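Local coordinates for HAD superfamily hydrolase (Brucella suis biovar 1, PDB 6NQ4), which probably acts as a phosphatase of the haloacid dehalogenase-like hydrolase superfamily, at residues I119-C124 and A129-L134. Sequence-based numbering, arbitrary orientation.
Sequences IFHIGC and AIYDGL
His121 and Tyr131 meet through a single hydrogen bond, ND1 to OH at 2.8 Å, between a strand and the short 3-10 segment in the loop after it. The histidine can be followed outward from CB, which leaves strand 118-122 on the side of residues 129-134 and already lies 3.7 Å from Tyr131 OH. CG stands anti to the backbone N (chi1 174°), which carries the imidazole forward along the chain. ND1 then takes the phenol oxygen at the ring edge, and either atom could be the donor. CE1 passes 3.9 Å from Tyr131 CE2, while NE2 donates a hydrogen bond to Cys124 O (3.1 Å), meeting the carbonyl from above its plane. Bonded through both nitrogens, the imidazole is fixed in rotation; Gly123 N lies over one face. The two rings meet obliquely, their planes at 79°. The phenol itself rests with one face on Ile130 CG2, and Ile119 CG2 touches it obliquely, 4.3 Å from CE1. Val148 and Leu138 also touch Tyr131, which is buried. The loop links neighbouring parallel strands 118-122 and 137-138, and the His121-Tyr131 bond holds its 3-10 segment against the first, in a separate five-stranded sheet consistent with a HAD phosphatase cap domain.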
loop_
_atom_site.group_PDB
_atom_site.type_symbol
_atom_site.label_atom_id
_atom_site.label_comp_id
_atom_site.label_asym_id
_atom_site.label_seq_id
_atom_site.Cartn_x
_atom_site.Cartn_y
_atom_site.Cartn_z
ATOM N N ILE A 119 12.882 10.130 -16.558
ATOM C CA ILE A 119 11.792 10.200 -15.591
ATOM C C ILE A 119 11.873 11.491 -14.793
ATOM O O ILE A 119 12.952 11.881 -14.339
ATOM C CB ILE A 119 11.884 8.999 -14.628
ATOM C CG1 ILE A 119 11.538 7.715 -15.379
ATOM C CG2 ILE A 119 10.986 9.220 -13.379
ATOM C CD1 ILE A 119 11.899 6.443 -14.610
ATOM N N PHE A 120 10.715 12.139 -14.601
ATOM C CA PHE A 120 10.562 13.227 -13.645
ATOM C C PHE A 120 9.977 12.658 -12.354
ATOM O O PHE A 120 8.866 12.105 -12.357
ATOM C CB PHE A 120 9.645 14.300 -14.228
ATOM C CG PHE A 120 9.338 15.425 -13.287
ATOM C CD1 PHE A 120 10.349 16.241 -12.782
ATOM C CD2 PHE A 120 8.028 15.675 -12.908
ATOM C CE1 PHE A 120 10.037 17.299 -11.922
ATOM C CE2 PHE A 120 7.715 16.732 -12.062
ATOM C CZ PHE A 120 8.717 17.537 -11.569
ATOM N N HIS A 121 10.723 12.796 -11.262
ATOM C CA HIS A 121 10.335 12.262 -9.959
ATOM C C HIS A 121 9.508 13.287 -9.186
ATOM O O HIS A 121 9.925 14.443 -9.038
ATOM C CB HIS A 121 11.605 11.931 -9.166
ATOM C CG HIS A 121 11.362 11.514 -7.747
ATOM N ND1 HIS A 121 10.823 10.290 -7.408
ATOM C CD2 HIS A 121 11.622 12.151 -6.578
ATOM C CE1 HIS A 121 10.763 10.189 -6.090
ATOM N NE2 HIS A 121 11.247 11.301 -5.562
ATOM N N ILE A 122 8.355 12.854 -8.681
ATOM C CA ILE A 122 7.572 13.631 -7.727
ATOM C C ILE A 122 7.553 12.810 -6.445
ATOM O O ILE A 122 6.942 11.736 -6.394
ATOM C CB ILE A 122 6.146 13.918 -8.216
ATOM C CG1 ILE A 122 6.157 14.625 -9.574
ATOM C CG2 ILE A 122 5.417 14.788 -7.178
ATOM C CD1 ILE A 122 4.765 14.763 -10.196
ATOM N N GLY A 123 8.215 13.309 -5.415
ATOM C CA GLY A 123 8.290 12.619 -4.144
ATOM C C GLY A 123 9.511 13.079 -3.378
ATOM O O GLY A 123 10.316 13.883 -3.857
ATOM N N CYS A 124 9.658 12.524 -2.180
ATOM C CA CYS A 124 10.750 12.979 -1.330
ATOM C C CYS A 124 12.071 12.305 -1.711
ATOM O O CYS A 124 12.130 11.416 -2.569
ATOM C CB CYS A 124 10.401 12.777 0.144
ATOM S SG CYS A 124 10.352 11.061 0.637
ATOM N N ALA A 129 14.746 5.616 -3.398
ATOM C CA ALA A 129 15.130 4.212 -3.289
ATOM C C ALA A 129 14.407 3.311 -4.297
ATOM O O ALA A 129 14.946 2.256 -4.668
ATOM C CB ALA A 129 14.893 3.737 -1.853
ATOM N N ILE A 130 13.218 3.710 -4.762
ATOM C CA ILE A 130 12.461 2.901 -5.712
ATOM C C ILE A 130 13.207 2.696 -7.031
ATOM O O ILE A 130 12.941 1.719 -7.743
ATOM C CB ILE A 130 11.058 3.529 -5.938
ATOM C CG1 ILE A 130 10.082 2.514 -6.557
ATOM C CG2 ILE A 130 11.177 4.815 -6.776
ATOM C CD1 ILE A 130 8.634 3.013 -6.618
ATOM N N TYR A 131 14.141 3.587 -7.380
ATOM C CA TYR A 131 14.843 3.493 -8.660
ATOM C C TYR A 131 16.114 2.667 -8.600
ATOM O O TYR A 131 16.745 2.467 -9.646
ATOM C CB TYR A 131 15.208 4.892 -9.191
ATOM C CG TYR A 131 14.022 5.817 -9.253
ATOM C CD1 TYR A 131 13.007 5.616 -10.186
ATOM C CD2 TYR A 131 13.912 6.884 -8.372
ATOM C CE1 TYR A 131 11.894 6.446 -10.220
ATOM C CE2 TYR A 131 12.800 7.730 -8.398
ATOM C CZ TYR A 131 11.805 7.509 -9.331
ATOM O OH TYR A 131 10.700 8.330 -9.370
ATOM N N ASP A 132 16.529 2.226 -7.417
ATOM C CA ASP A 132 17.799 1.519 -7.291
ATOM C C ASP A 132 17.829 0.301 -8.203
ATOM O O ASP A 132 16.928 -0.541 -8.162
ATOM C CB ASP A 132 18.000 1.088 -5.841
ATOM C CG ASP A 132 18.313 2.250 -4.928
ATOM O OD1 ASP A 132 18.759 3.303 -5.432
ATOM O OD2 ASP A 132 18.116 2.109 -3.702
ATOM N N GLY A 133 18.866 0.218 -9.035
ATOM C CA GLY A 133 19.055 -0.912 -9.923
ATOM C C GLY A 133 18.267 -0.860 -11.211
ATOM O O GLY A 133 18.421 -1.756 -12.051
ATOM N N LEU A 134 17.426 0.143 -11.403
ATOM C CA LEU A 134 16.678 0.264 -12.641
ATOM C C LEU A 134 17.451 1.114 -13.637
ATOM O O LEU A 134 18.216 2.009 -13.262
ATOM C CB LEU A 134 15.308 0.892 -12.380
ATOM C CG LEU A 134 14.463 0.139 -11.351
ATOM C CD1 LEU A 134 13.067 0.756 -11.265
ATOM C CD2 LEU A 134 14.387 -1.342 -11.705
#